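Local coordinates for sulfur oxidation protein SOXB (PDB 2WDD) that hydrolyses a sulfur-sulfur bond, releasing sulfate from a cysteine S-thiosulfonate in the Sox sulfur-oxidation pathway, with two manganese ions bound in its metal site, at residues 398-403 with 502-507; 433-438 with 509-514. All blocks are in the same frame, centred on the assembly; numbering follows the deposited sequence.

Contact 1. Residues 398-403 with 502-507; sequences VVFSPA and YLAAAY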
loop_
_atom_site.group_PDB
_atom_site.type_symbol
_atom_site.label_atom_id
_atom_site.label_comp_id
_atom_site.label_asym_id
_atom_site.label_seq_id
_atom_site.Cartn_x
_atom_site.Cartn_y
_atom_site.Cartn_z
ATOM N N VAL A 398 16.503 7.937 19.648
ATOM C CA VAL A 398 16.190 7.568 18.269
ATOM C C VAL A 398 14.762 7.034 18.208
ATOM O O VAL A 398 14.357 6.229 19.045
ATOM C CB VAL A 398 17.195 6.538 17.717
ATOM C CG1 VAL A 398 18.547 7.193 17.445
ATOM C CG2 VAL A 398 17.338 5.350 18.666
ATOM N N VAL A 399 14.000 7.470 17.208
ATOM C CA VAL A 399 12.631 6.987 17.032
ATOM C C VAL A 399 12.557 6.247 15.703
ATOM O O VAL A 399 12.786 6.858 14.655
ATOM C CB VAL A 399 11.611 8.137 17.032
ATOM C CG1 VAL A 399 10.194 7.596 16.854
ATOM C CG2 VAL A 399 11.742 9.007 18.305
ATOM N N PHE A 400 12.220 4.955 15.748
ATOM C CA PHE A 400 12.096 4.152 14.531
ATOM C C PHE A 400 10.640 4.118 14.090
ATOM O O PHE A 400 9.789 3.570 14.791
ATOM C CB PHE A 400 12.559 2.705 14.785
ATOM C CG PHE A 400 14.030 2.570 15.032
ATOM C CD1 PHE A 400 14.874 2.107 14.032
ATOM C CD2 PHE A 400 14.572 2.855 16.278
ATOM C CE1 PHE A 400 16.229 1.943 14.256
ATOM C CE2 PHE A 400 15.936 2.701 16.508
ATOM C CZ PHE A 400 16.768 2.262 15.489
ATOM N N SER A 401 10.365 4.692 12.920
ATOM C CA SER A 401 9.011 4.717 12.369
ATOM C C SER A 401 8.915 3.696 11.254
ATOM O O SER A 401 9.834 3.563 10.440
ATOM C CB SER A 401 8.687 6.110 11.812
ATOM O OG SER A 401 8.465 7.045 12.856
ATOM N N PRO A 402 7.793 2.965 11.196
ATOM C CA PRO A 402 7.595 1.912 10.194
ATOM C C PRO A 402 7.349 2.498 8.810
ATOM O O PRO A 402 6.469 3.351 8.616
ATOM C CB PRO A 402 6.344 1.188 10.702
ATOM C CG PRO A 402 5.554 2.270 11.410
ATOM C CD PRO A 402 6.597 3.188 12.030
ATOM N N ALA A 403 8.098 1.990 7.839
ATOM C CA ALA A 403 8.005 2.470 6.474
ATOM C C ALA A 403 6.913 1.777 5.673
ATOM O O ALA A 403 7.170 1.265 4.583
ATOM C CB ALA A 403 9.350 2.330 5.778
ATOM N N TYR A 502 21.495 3.202 23.749
ATOM C CA TYR A 502 20.704 4.362 23.363
ATOM C C TYR A 502 19.244 4.056 23.643
ATOM O O TYR A 502 18.787 2.928 23.412
ATOM C CB TYR A 502 20.846 4.613 21.861
ATOM C CG TYR A 502 22.216 5.065 21.413
ATOM C CD1 TYR A 502 22.510 6.417 21.270
ATOM C CD2 TYR A 502 23.198 4.142 21.076
ATOM C CE1 TYR A 502 23.755 6.837 20.847
ATOM C CE2 TYR A 502 24.455 4.553 20.647
ATOM C CZ TYR A 502 24.725 5.904 20.535
ATOM O OH TYR A 502 25.956 6.329 20.088
ATOM N N LEU A 503 18.495 5.047 24.114
ATOM C CA LEU A 503 17.066 4.828 24.329
ATOM C C LEU A 503 16.353 5.018 22.996
ATOM O O LEU A 503 16.456 6.075 22.357
ATOM C CB LEU A 503 16.477 5.756 25.393
ATOM C CG LEU A 503 14.996 5.493 25.686
ATOM C CD1 LEU A 503 14.752 4.064 26.165
ATOM C CD2 LEU A 503 14.447 6.493 26.693
ATOM N N ALA A 504 15.659 3.969 22.574
ATOM C CA ALA A 504 14.962 3.968 21.309
ATOM C C ALA A 504 13.465 3.900 21.522
ATOM O O ALA A 504 12.981 3.503 22.582
ATOM C CB ALA A 504 15.403 2.782 20.460
ATOM N N ALA A 505 12.728 4.278 20.488
ATOM C CA ALA A 505 11.278 4.147 20.511
ATOM C C ALA A 505 10.897 3.570 19.160
ATOM O O ALA A 505 11.564 3.831 18.171
ATOM C CB ALA A 505 10.601 5.500 20.727
ATOM N N ALA A 506 9.876 2.723 19.129
ATOM C CA ALA A 506 9.448 2.128 17.862
ATOM C C ALA A 506 7.995 1.737 17.962
ATOM O O ALA A 506 7.509 1.422 19.043
ATOM C CB ALA A 506 10.288 0.891 17.545
ATOM N N TYR A 507 7.308 1.719 16.826
ATOM C CA TYR A 507 5.931 1.253 16.786
ATOM C C TYR A 507 5.697 0.629 15.408
ATOM O O TYR A 507 6.438 0.911 14.456
ATOM C CB TYR A 507 4.934 2.404 17.029
ATOM C CG TYR A 507 4.800 3.362 15.869
ATOM C CD1 TYR A 507 3.763 3.219 14.955
ATOM C CD2 TYR A 507 5.658 4.452 15.726
ATOM C CE1 TYR A 507 3.604 4.089 13.905
ATOM C CE2 TYR A 507 5.523 5.327 14.642
ATOM C CZ TYR A 507 4.474 5.134 13.745
ATOM O OH TYR A 507 4.270 5.980 12.676
HETATM O O HOH W 1 6.063 7.665 11.960
#

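Contact 2. Residues 433-438 with 509-514; sequences YLFYLR and GRLQRV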
loop_
_atom_site.group_PDB
_atom_site.type_symbol
_atom_site.label_atom_id
_atom_site.label_comp_id
_atom_site.label_asym_id
_atom_site.label_seq_id
_atom_site.Cartn_x
_atom_site.Cartn_y
_atom_site.Cartn_z
ATOM N N TYR A 433 6.688 1.432 21.760
ATOM C CA TYR A 433 7.563 0.782 22.732
ATOM C C TYR A 433 8.811 1.629 22.938
ATOM O O TYR A 433 9.352 2.161 21.973
ATOM C CB TYR A 433 7.996 -0.587 22.210
ATOM C CG TYR A 433 6.867 -1.576 22.106
ATOM C CD1 TYR A 433 6.449 -2.292 23.212
ATOM C CD2 TYR A 433 6.171 -1.742 20.916
ATOM C CE1 TYR A 433 5.398 -3.191 23.131
ATOM C CE2 TYR A 433 5.134 -2.648 20.817
ATOM C CZ TYR A 433 4.749 -3.371 21.930
ATOM O OH TYR A 433 3.692 -4.257 21.846
ATOM N N LEU A 434 9.278 1.723 24.187
ATOM C CA LEU A 434 10.516 2.436 24.528
ATOM C C LEU A 434 11.483 1.384 25.069
ATOM O O LEU A 434 11.130 0.607 25.959
ATOM C CB LEU A 434 10.257 3.512 25.602
ATOM C CG LEU A 434 10.026 4.943 25.098
ATOM C CD1 LEU A 434 8.971 5.014 24.016
ATOM C CD2 LEU A 434 9.684 5.911 26.232
ATOM N N PHE A 435 12.679 1.326 24.503
ATOM C CA PHE A 435 13.627 0.289 24.885
ATOM C C PHE A 435 15.034 0.689 24.487
ATOM O O PHE A 435 15.227 1.460 23.545
ATOM C CB PHE A 435 13.249 -1.028 24.192
ATOM C CG PHE A 435 13.068 -0.887 22.703
ATOM C CD1 PHE A 435 14.136 -1.061 21.833
ATOM C CD2 PHE A 435 11.855 -0.461 22.188
ATOM C CE1 PHE A 435 13.973 -0.866 20.454
ATOM C CE2 PHE A 435 11.686 -0.257 20.824
ATOM C CZ PHE A 435 12.744 -0.460 19.959
ATOM N N TYR A 436 16.023 0.122 25.173
ATOM C CA TYR A 436 17.411 0.418 24.859
ATOM C C TYR A 436 17.954 -0.506 23.785
ATOM O O TYR A 436 17.674 -1.711 23.775
ATOM C CB TYR A 436 18.313 0.329 26.106
ATOM C CG TYR A 436 17.985 1.366 27.151
ATOM C CD1 TYR A 436 18.484 2.657 27.048
ATOM C CD2 TYR A 436 17.076 1.086 28.163
ATOM C CE1 TYR A 436 18.154 3.629 27.982
ATOM C CE2 TYR A 436 16.744 2.049 29.113
ATOM C CZ TYR A 436 17.276 3.318 29.004
ATOM O OH TYR A 436 16.936 4.277 29.932
ATOM N N LEU A 437 18.773 0.066 22.916
ATOM C CA LEU A 437 19.474 -0.689 21.889
ATOM C C LEU A 437 20.935 -0.291 21.982
ATOM O O LEU A 437 21.242 0.880 22.163
ATOM C CB LEU A 437 18.991 -0.284 20.491
ATOM C CG LEU A 437 17.637 -0.791 20.010
ATOM C CD1 LEU A 437 17.353 -0.254 18.602
ATOM C CD2 LEU A 437 17.553 -2.316 20.024
ATOM N N ARG A 438 21.840 -1.245 21.805
ATOM C CA ARG A 438 23.247 -0.898 21.747
ATOM C C ARG A 438 23.476 -0.272 20.374
ATOM O O ARG A 438 22.753 -0.589 19.416
ATOM C CB ARG A 438 24.106 -2.157 21.884
ATOM C CG ARG A 438 23.998 -2.787 23.262
ATOM C CD ARG A 438 24.676 -4.144 23.294
ATOM N NE ARG A 438 23.840 -5.185 22.713
ATOM C CZ ARG A 438 24.041 -5.726 21.516
ATOM N NH1 ARG A 438 25.053 -5.318 20.762
ATOM N NH2 ARG A 438 23.223 -6.667 21.073
ATOM N N GLY A 509 6.037 -2.574 14.422
ATOM C CA GLY A 509 6.940 -3.631 14.015
ATOM C C GLY A 509 7.368 -4.529 15.158
ATOM O O GLY A 509 6.611 -4.736 16.110
ATOM N N ARG A 510 8.581 -5.055 15.058
ATOM C CA ARG A 510 9.118 -5.994 16.041
ATOM C C ARG A 510 10.455 -5.583 16.632
ATOM O O ARG A 510 11.108 -6.382 17.302
ATOM C CB ARG A 510 9.345 -7.349 15.366
ATOM C CG ARG A 510 8.085 -8.061 15.007
ATOM C CD ARG A 510 8.402 -9.306 14.209
ATOM N NE ARG A 510 7.181 -10.002 13.879
ATOM C CZ ARG A 510 7.135 -11.235 13.399
ATOM N NH1 ARG A 510 8.257 -11.916 13.199
ATOM N NH2 ARG A 510 5.959 -11.785 13.144
ATOM N N LEU A 511 10.913 -4.378 16.329
ATOM C CA LEU A 511 12.218 -3.964 16.810
ATOM C C LEU A 511 12.386 -4.118 18.325
ATOM O O LEU A 511 13.450 -4.517 18.811
ATOM C CB LEU A 511 12.505 -2.530 16.376
ATOM C CG LEU A 511 13.905 -2.018 16.710
ATOM C CD1 LEU A 511 14.974 -2.982 16.181
ATOM C CD2 LEU A 511 14.083 -0.612 16.114
ATOM N N GLN A 512 11.316 -3.849 19.063
ATOM C CA GLN A 512 11.372 -3.939 20.519
ATOM C C GLN A 512 11.815 -5.321 21.017
ATOM O O GLN A 512 12.324 -5.444 22.135
ATOM C CB GLN A 512 10.036 -3.515 21.147
ATOM C CG GLN A 512 8.843 -4.417 20.828
ATOM C CD GLN A 512 8.219 -4.136 19.462
ATOM O OE1 GLN A 512 8.606 -3.198 18.764
ATOM N NE2 GLN A 512 7.252 -4.964 19.074
ATOM N N ARG A 513 11.626 -6.353 20.194
ATOM C CA ARG A 513 11.993 -7.708 20.604
ATOM C C ARG A 513 13.479 -7.911 20.884
ATOM O O ARG A 513 13.849 -8.825 21.622
ATOM C CB ARG A 513 11.486 -8.744 19.602
ATOM C CG ARG A 513 9.978 -8.799 19.507
ATOM C CD ARG A 513 9.538 -9.911 18.567
ATOM N NE ARG A 513 8.103 -9.867 18.321
ATOM C CZ ARG A 513 7.464 -10.745 17.555
ATOM N NH1 ARG A 513 8.146 -11.719 16.972
ATOM N NH2 ARG A 513 6.157 -10.643 17.359
ATOM N N VAL A 514 14.337 -7.099 20.274
ATOM C CA VAL A 514 15.774 -7.241 20.516
ATOM C C VAL A 514 16.303 -6.160 21.463
ATOM O O VAL A 514 17.510 -6.024 21.646
ATOM C CB VAL A 514 16.593 -7.300 19.204
ATOM C CG1 VAL A 514 16.113 -8.454 18.334
ATOM C CG2 VAL A 514 16.533 -5.966 18.449
#

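Contact 1. Residues 398-403 with 502-507
Pro402 lies across one face of the Tyr507 ring, its CD 3.6 Å from the ring centroid and 20° off the normal, a CH-pi contact in which the two side chains meet at about a right angle. Tyr507 CG is flanked by its own backbone N and C (chi1 73°), a rotation that brings the phenol ring up against Pro402. At the ring's edge, in its plane, a water lies 2.6 Å from Tyr507 OH and bridges it to Ser401 OG. Cut back to an alanine, Tyr507 would probably leave Pro402 CD without its aromatic face and the Ser401 water without its phenol partner.

Strands 398-401 and 501-507 are parallel neighbours in a mixed sheet of the 5'-nucleotidase-family C-terminal domain, with helix 380-392 on the Val399 and Ala505 face. Phe400 N gives a nearly straight hydrogen bond (N-H...O 174°) to Ala505 O at 2.8 Å, and that oxygen sits in plane at the edge of the Phe400 ring. On the opposite face Val398 CG2 rests 3.7 Å from Ala504 CB, and Phe400 CB against Ala506 CB. Backbone bonds thus fasten an apolar strand pair; past the last, one water joins the segments through hydroxyls of two buried residues.

Contact 2. Residues 433-438 with 509-514
Gln512 lays its carboxamide flat on the ring of Tyr433, the two planes only 13° apart. CD comes 3.5 Å from Tyr433 CD2, and CG contributes a CH-pi contact over the same ring, displaced toward its rim. The backbone end of Gln512 meets a second aromatic: its CA stands over the centre of the Phe435 ring, 3.7 Å from the centroid, and CB packs beside CE2 and CD2. A chi1 of 65° tucks CG over its own backbone, and a bend at chi2 (-81°) turns the chain from Phe435 to Tyr433, so one residue serves both rings. Leu511 approaches Phe435 at about a right angle, CG lying 3.8 Å from CZ, and its CD2 goes on to Leu437 CD1. Leu437 CD2 then touches Val514 CG2 at 4.1 Å and also sits in plane at the edge of the Phe435 ring.

In the fold, this is a short 3-10 turn, 511-514, set in the loop between strands 501-507 and 516-517 and packed on alternate residues of strand 431-438, within the C-terminal domain of the 5'-nucleotidase family. The turn is closed by Val514 N bonding to Leu511 O, while Arg513 N bonds to Arg510 O just ahead of it. Gln512 NE2 gives a 3.0 Å hydrogen bond to Gly509 O, which lies close to the amide plane; the donor meets that carbonyl tilted from its plane, and the bond should help hold the carboxamide's rotation against Tyr433. Further out, helix 439-453 meets both leucines, Leu437 through Ile442 and Leu511 through Val445, and Gln441 NE2 bonds to Val514 O. Arg510 and Arg513, whose CB atoms point away from the strand, reach other parts of the chain: Arg513 NH1 makes a salt bridge to Glu228, and Arg510 NH2 bonds to the carbonyl oxygens of Lys223 and His226.

How the contacts relate
From the N terminus the chain lays down 398-403, then 433-438, and returns through 502-507 to 509-514. Contact 1 closes the longer loop, 98 residues between its segments; contact 2 opens inside that loop and closes beyond it with 70 between, so the two cross rather than nest. Strand 501-507 lies between the other two strands, parallel to 398-401 and antiparallel to 431-438. The contacts meet through probable hydrogen bonds from Ala504 N to Phe435 O and from Tyr502 N to Leu437 O, and through Leu511 CD2 packing on Phe400 CG. Together they tie three neighbouring strands of one sheet to the 3-10 turn packed on it.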